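Local structure of protein RnfH (Haemophilus influenzae, 2HJ1) at residues B[13-18]-B[30-35]; B[17-22]-B[51-56]. The protein is of unknown function but belongs to the RnfH family of ubiquitin-like proteins, and here forms a 3D domain-swapped dimer. One frame throughout, in Å; residues are numbered along the deposited sequence.

How the contacts relate
Contacts 1 and 2 both start from the strand 12-19 and share Ile17 and Ala18, yet their centres lie about 17 Å apart, one toward each end of that strand. Contact 1 (13-18 with 30-35) pairs the strand with its hairpin partner 26-33; contact 2 (17-22 with 51-56) packs the strand end and the residues after it against the loop that follows helix 47-50. The second subunit reaches both: one of its strands pairs in parallel with residues 16-19 and extends the sheet across the dimer interface, consistent with the domain swap. A sulfate, probably from the crystallisation liquor, lies about 3 Å from the side chain of Phe21 in contact 2.

Contact 1 of 2, residues B[13-18]-B[30-35]; sequences INIEIA and FQVDEG
Ile13 and Val32 face each other as a hydrogen-bonded antiparallel pair, joined by Ile13 N to Val32 O at 2.9 Å and Val32 N to Ile13 O at 2.8 Å. Two residues further along strand 12-19 and two back along 26-33, Ile15 and Phe30 repeat the pattern, with Ile15 N 3.0 Å from Phe30 O and Phe30 N 2.9 Å from Ile15 O. All four bonds are nearly straight. Between the two pairs, Asn14 and Gln31 form the non-hydrogen-bonded pair, where the Asn14 CA-H and the Gln31 CA-H point at Phe30 O and Ile13 O.

The tight side carries Ile13, Ile15, Phe30 and Val32. Ile13 CG1, set between its backbone N and carbonyl carbon (chi1 55°), lies 3.6 Å from Val32 CG2. Ile15 crosses Val32 at about a right angle, CG1 to CG1 3.9 Å, and its CD1 sits at the edge of the Phe30 ring. Ile17 CD1 comes obliquely to the same ring, 4.1 Å from Phe30 CE2; Ile17 also packs on Ile80 of the second subunit.

The other face is loose and polar. Asn14 ND2 rests 3.6 Å from Gln31 CB, the two amide planes 74° apart. The extended Gln31 instead sends NE2 to Gln12 OE1. Beyond the strand, Glu34 is a separate loose end, offering Ile13 little more than its CB.

At the edge of strand 12-19, Asn14 N donates to Glu76 of the second subunit. The chemistry is that of an amphipathic beta hairpin, probably the N-terminal hairpin expected of a ubiquitin-like protein: backbone bonds set the register, apolar groups share one face, where Ile17 and Phe30 meet Ser45 of helix 38-45, and the Asn14 and Gln31 amides occupy the other.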
loop_
_atom_site.group_PDB
_atom_site.type_symbol
_atom_site.label_atom_id
_atom_site.label_comp_id
_atom_site.label_asym_id
_atom_site.label_seq_id
_atom_site.Cartn_x
_atom_site.Cartn_y
_atom_site.Cartn_z
ATOM N N ILE B 13 4.829 16.896 -1.227
ATOM C CA ILE B 13 4.989 15.458 -1.437
ATOM C C ILE B 13 4.104 15.039 -2.616
ATOM O O ILE B 13 3.190 15.792 -3.032
ATOM C CB ILE B 13 4.620 14.644 -0.162
ATOM C CG1 ILE B 13 3.204 14.975 0.317
ATOM C CG2 ILE B 13 5.603 14.973 1.004
ATOM C CD1 ILE B 13 2.626 13.899 1.260
ATOM N N ASN B 14 4.379 13.851 -3.137
ATOM C CA ASN B 14 3.591 13.286 -4.221
ATOM C C ASN B 14 2.803 12.095 -3.751
ATOM O O ASN B 14 3.340 11.176 -3.108
ATOM C CB ASN B 14 4.456 12.925 -5.431
ATOM C CG ASN B 14 5.210 14.150 -5.970
ATOM O OD1 ASN B 14 6.397 14.325 -5.669
ATOM N ND2 ASN B 14 4.507 15.028 -6.690
ATOM N N ILE B 15 1.518 12.115 -4.097
ATOM C CA ILE B 15 0.613 11.027 -3.706
ATOM C C ILE B 15 -0.153 10.573 -4.917
ATOM O O ILE B 15 -0.245 11.322 -5.886
ATOM C CB ILE B 15 -0.338 11.458 -2.517
ATOM C CG1 ILE B 15 -1.262 12.636 -2.836
ATOM C CG2 ILE B 15 0.499 11.858 -1.303
ATOM C CD1 ILE B 15 -2.602 12.286 -3.537
ATOM N N GLU B 16 -0.726 9.378 -4.863
ATOM C CA GLU B 16 -1.589 8.878 -5.916
ATOM C C GLU B 16 -2.980 8.559 -5.432
ATOM O O GLU B 16 -3.180 8.226 -4.262
ATOM C CB GLU B 16 -0.985 7.638 -6.594
ATOM C CG GLU B 16 0.355 7.900 -7.283
ATOM C CD GLU B 16 0.952 6.614 -7.853
ATOM O OE1 GLU B 16 1.112 5.642 -7.091
ATOM O OE2 GLU B 16 1.214 6.560 -9.079
ATOM N N ILE B 17 -3.950 8.638 -6.337
ATOM C CA ILE B 17 -5.302 8.153 -6.060
ATOM C C ILE B 17 -5.711 7.209 -7.159
ATOM O O ILE B 17 -5.511 7.526 -8.345
ATOM C CB ILE B 17 -6.311 9.339 -5.955
ATOM C CG1 ILE B 17 -5.886 10.231 -4.798
ATOM C CG2 ILE B 17 -7.739 8.841 -5.675
ATOM C CD1 ILE B 17 -6.668 11.567 -4.790
ATOM N N ALA B 18 -6.277 6.056 -6.777
ATOM C CA ALA B 18 -6.672 5.013 -7.734
ATOM C C ALA B 18 -8.112 4.612 -7.474
ATOM O O ALA B 18 -8.534 4.521 -6.325
ATOM C CB ALA B 18 -5.765 3.751 -7.597
ATOM N N PHE B 30 -0.638 13.456 -7.751
ATOM C CA PHE B 30 -0.745 14.893 -7.447
ATOM C C PHE B 30 0.381 15.309 -6.558
ATOM O O PHE B 30 0.807 14.562 -5.696
ATOM C CB PHE B 30 -2.064 15.239 -6.706
ATOM C CG PHE B 30 -3.302 14.950 -7.519
ATOM C CD1 PHE B 30 -3.736 15.850 -8.463
ATOM C CD2 PHE B 30 -3.986 13.737 -7.370
ATOM C CE1 PHE B 30 -4.864 15.574 -9.267
ATOM C CE2 PHE B 30 -5.118 13.449 -8.148
ATOM C CZ PHE B 30 -5.557 14.362 -9.083
ATOM N N GLN B 31 0.831 16.528 -6.753
ATOM C CA GLN B 31 1.727 17.160 -5.816
ATOM C C GLN B 31 0.882 17.902 -4.788
ATOM O O GLN B 31 -0.017 18.650 -5.161
ATOM C CB GLN B 31 2.654 18.135 -6.537
ATOM C CG GLN B 31 3.735 18.728 -5.630
ATOM C CD GLN B 31 4.525 19.809 -6.351
ATOM O OE1 GLN B 31 5.253 19.515 -7.296
ATOM N NE2 GLN B 31 4.358 21.063 -5.930
ATOM N N VAL B 32 1.151 17.670 -3.497
ATOM C CA VAL B 32 0.299 18.222 -2.413
ATOM C C VAL B 32 1.167 18.767 -1.273
ATOM O O VAL B 32 2.357 18.391 -1.155
ATOM C CB VAL B 32 -0.674 17.134 -1.869
ATOM C CG1 VAL B 32 -1.515 16.544 -3.006
ATOM C CG2 VAL B 32 0.085 15.983 -1.146
ATOM N N ASP B 33 0.591 19.645 -0.439
ATOM C CA ASP B 33 1.241 20.052 0.823
ATOM C C ASP B 33 1.320 18.903 1.817
ATOM O O ASP B 33 0.302 18.316 2.192
ATOM C CB ASP B 33 0.489 21.216 1.508
ATOM C CG ASP B 33 0.300 22.419 0.591
ATOM O OD1 ASP B 33 1.146 22.621 -0.290
ATOM O OD2 ASP B 33 -0.721 23.149 0.741
ATOM N N GLU B 34 2.537 18.587 2.251
ATOM C CA GLU B 34 2.748 17.679 3.346
ATOM C C GLU B 34 1.854 18.092 4.537
ATOM O O GLU B 34 1.749 19.281 4.856
ATOM C CB GLU B 34 4.213 17.715 3.732
ATOM C CG GLU B 34 4.587 16.864 4.913
ATOM C CD GLU B 34 6.064 17.064 5.327
ATOM O OE1 GLU B 34 6.823 16.080 5.147
ATOM O OE2 GLU B 34 6.449 18.194 5.805
ATOM N N GLY B 35 1.197 17.117 5.166
ATOM C CA GLY B 35 0.159 17.423 6.157
ATOM C C GLY B 35 -1.282 17.180 5.695
ATOM O O GLY B 35 -2.174 17.034 6.516
#

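Contact 2 of 2, residues B[17-22]-B[51-56]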
loop_
_atom_site.group_PDB
_atom_site.type_symbol
_atom_site.label_atom_id
_atom_site.label_comp_id
_atom_site.label_asym_id
_atom_site.label_seq_id
_atom_site.Cartn_x
_atom_site.Cartn_y
_atom_site.Cartn_z
ATOM N N ILE B 17 -3.950 8.638 -6.337
ATOM C CA ILE B 17 -5.302 8.153 -6.060
ATOM C C ILE B 17 -5.711 7.209 -7.159
ATOM O O ILE B 17 -5.511 7.526 -8.345
ATOM C CB ILE B 17 -6.311 9.339 -5.955
ATOM C CG1 ILE B 17 -5.886 10.231 -4.798
ATOM C CG2 ILE B 17 -7.739 8.841 -5.675
ATOM C CD1 ILE B 17 -6.668 11.567 -4.790
ATOM N N ALA B 18 -6.277 6.056 -6.777
ATOM C CA ALA B 18 -6.672 5.013 -7.734
ATOM C C ALA B 18 -8.112 4.612 -7.474
ATOM O O ALA B 18 -8.534 4.521 -6.325
ATOM C CB ALA B 18 -5.765 3.751 -7.597
ATOM N N TYR B 19 -8.831 4.342 -8.543
ATOM C CA TYR B 19 -10.198 3.904 -8.446
ATOM C C TYR B 19 -10.495 3.179 -9.736
ATOM O O TYR B 19 -10.297 3.731 -10.817
ATOM C CB TYR B 19 -11.141 5.116 -8.300
ATOM C CG TYR B 19 -12.624 4.769 -8.237
ATOM C CD1 TYR B 19 -13.181 4.078 -7.139
ATOM C CD2 TYR B 19 -13.461 5.159 -9.252
ATOM C CE1 TYR B 19 -14.574 3.759 -7.099
ATOM C CE2 TYR B 19 -14.846 4.873 -9.203
ATOM C CZ TYR B 19 -15.375 4.181 -8.147
ATOM O OH TYR B 19 -16.733 3.953 -8.167
ATOM N N ALA B 20 -11.039 1.978 -9.659
ATOM C CA ALA B 20 -11.102 1.170 -10.893
ATOM C C ALA B 20 -12.472 1.182 -11.523
ATOM O O ALA B 20 -13.297 0.340 -11.242
ATOM C CB ALA B 20 -10.659 -0.231 -10.658
ATOM N N PHE B 21 -12.699 2.165 -12.378
ATOM C CA PHE B 21 -13.921 2.265 -13.116
ATOM C C PHE B 21 -13.725 1.236 -14.216
ATOM O O PHE B 21 -12.878 1.440 -15.120
ATOM C CB PHE B 21 -14.063 3.679 -13.657
ATOM C CG PHE B 21 -15.336 3.933 -14.408
ATOM C CD1 PHE B 21 -15.297 4.312 -15.749
ATOM C CD2 PHE B 21 -16.589 3.858 -13.754
ATOM C CE1 PHE B 21 -16.479 4.597 -16.438
ATOM C CE2 PHE B 21 -17.768 4.144 -14.444
ATOM C CZ PHE B 21 -17.702 4.504 -15.791
ATOM N N PRO B 22 -14.485 0.107 -14.116
ATOM C CA PRO B 22 -14.148 -1.073 -14.932
ATOM C C PRO B 22 -14.345 -0.701 -16.423
ATOM O O PRO B 22 -15.347 -0.055 -16.825
ATOM C CB PRO B 22 -15.088 -2.178 -14.407
ATOM C CG PRO B 22 -16.299 -1.402 -13.840
ATOM C CD PRO B 22 -15.709 -0.091 -13.297
ATOM N N PHE B 51 -16.926 10.579 -10.441
ATOM C CA PHE B 51 -17.650 9.360 -10.074
ATOM C C PHE B 51 -18.555 9.623 -8.881
ATOM O O PHE B 51 -18.173 9.340 -7.759
ATOM C CB PHE B 51 -16.666 8.254 -9.734
ATOM C CG PHE B 51 -15.678 7.957 -10.839
ATOM C CD1 PHE B 51 -16.039 7.158 -11.914
ATOM C CD2 PHE B 51 -14.395 8.467 -10.794
ATOM C CE1 PHE B 51 -15.119 6.885 -12.944
ATOM C CE2 PHE B 51 -13.493 8.183 -11.789
ATOM C CZ PHE B 51 -13.850 7.389 -12.856
ATOM N N PRO B 52 -19.766 10.163 -9.128
ATOM C CA PRO B 52 -20.621 10.523 -7.996
ATOM C C PRO B 52 -21.179 9.318 -7.207
ATOM O O PRO B 52 -21.715 9.505 -6.099
ATOM C CB PRO B 52 -21.712 11.373 -8.635
ATOM C CG PRO B 52 -21.828 10.880 -10.024
ATOM C CD PRO B 52 -20.423 10.434 -10.430
ATOM N N GLU B 53 -21.006 8.099 -7.734
ATOM C CA GLU B 53 -21.310 6.891 -6.978
ATOM C C GLU B 53 -20.343 6.602 -5.823
ATOM O O GLU B 53 -20.660 5.800 -4.977
ATOM C CB GLU B 53 -21.345 5.668 -7.892
ATOM C CG GLU B 53 -19.948 5.402 -8.537
ATOM C CD GLU B 53 -19.798 5.995 -9.949
ATOM O OE1 GLU B 53 -19.403 5.230 -10.848
ATOM O OE2 GLU B 53 -20.089 7.176 -10.195
ATOM N N ILE B 54 -19.188 7.254 -5.753
ATOM C CA ILE B 54 -18.277 7.034 -4.613
ATOM C C ILE B 54 -18.911 7.666 -3.345
ATOM O O ILE B 54 -19.307 8.833 -3.374
ATOM C CB ILE B 54 -16.881 7.648 -4.839
ATOM C CG1 ILE B 54 -16.102 6.896 -5.950
ATOM C CG2 ILE B 54 -16.045 7.673 -3.528
ATOM C CD1 ILE B 54 -14.770 7.634 -6.341
ATOM N N ASP B 55 -19.005 6.896 -2.260
ATOM C CA ASP B 55 -19.530 7.410 -0.958
ATOM C C ASP B 55 -18.423 7.232 0.044
ATOM O O ASP B 55 -18.160 6.107 0.487
ATOM C CB ASP B 55 -20.766 6.606 -0.560
ATOM C CG ASP B 55 -21.428 7.080 0.746
ATOM O OD1 ASP B 55 -20.812 7.831 1.531
ATOM O OD2 ASP B 55 -22.591 6.680 0.985
ATOM N N LEU B 56 -17.757 8.331 0.396
ATOM C CA LEU B 56 -16.669 8.287 1.384
ATOM C C LEU B 56 -17.084 7.857 2.785
ATOM O O LEU B 56 -16.229 7.454 3.577
ATOM C CB LEU B 56 -15.943 9.646 1.488
ATOM C CG LEU B 56 -15.166 10.079 0.238
ATOM C CD1 LEU B 56 -14.420 11.355 0.530
ATOM C CD2 LEU B 56 -14.166 8.946 -0.252
#
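Tyr19 ends strand 12-19 and Phe21 follows it, both facing a type I beta turn from Phe51 to Ile54, closed by Ile54 N to Phe51 O, and the backbones stay well apart, 8.6 Å between Phe21 CA and Phe51 CA. Side chains fill the gap. The Tyr19 side chain, swung opposite its own amide nitrogen (chi1 178°), brings one ring face to Ile54 and one edge to Phe51. This CD2-CE2 edge points at the face of Phe51 in an edge-to-face pair, centroids 4.9 Å apart and planes at 59°. Ile54 CD1 sits over the centre of the Tyr19 ring, 3.7 Å from its centroid in a CH-pi contact. Phe21 completes the aromatic cluster: Phe51 CE1 lies over its ring, toward the rim and 3.3 Å from Phe21 CG, but the rings are oblique, planes 51° apart, neither stacked nor edge-to-face. Ile47 of helix 47-50 packs against both Tyr19 and Ile54.

At the margin the Glu53 CG methylene packs 3.5 Å from Tyr19 OH. Arg84 of the second subunit makes a weak hydrogen bond to that hydroxyl and a long, weak ion pair with Glu53 OE1. The attachment of loop to strand end is therefore chiefly aromatic and aliphatic, with its weak polar links directed to the partner chain.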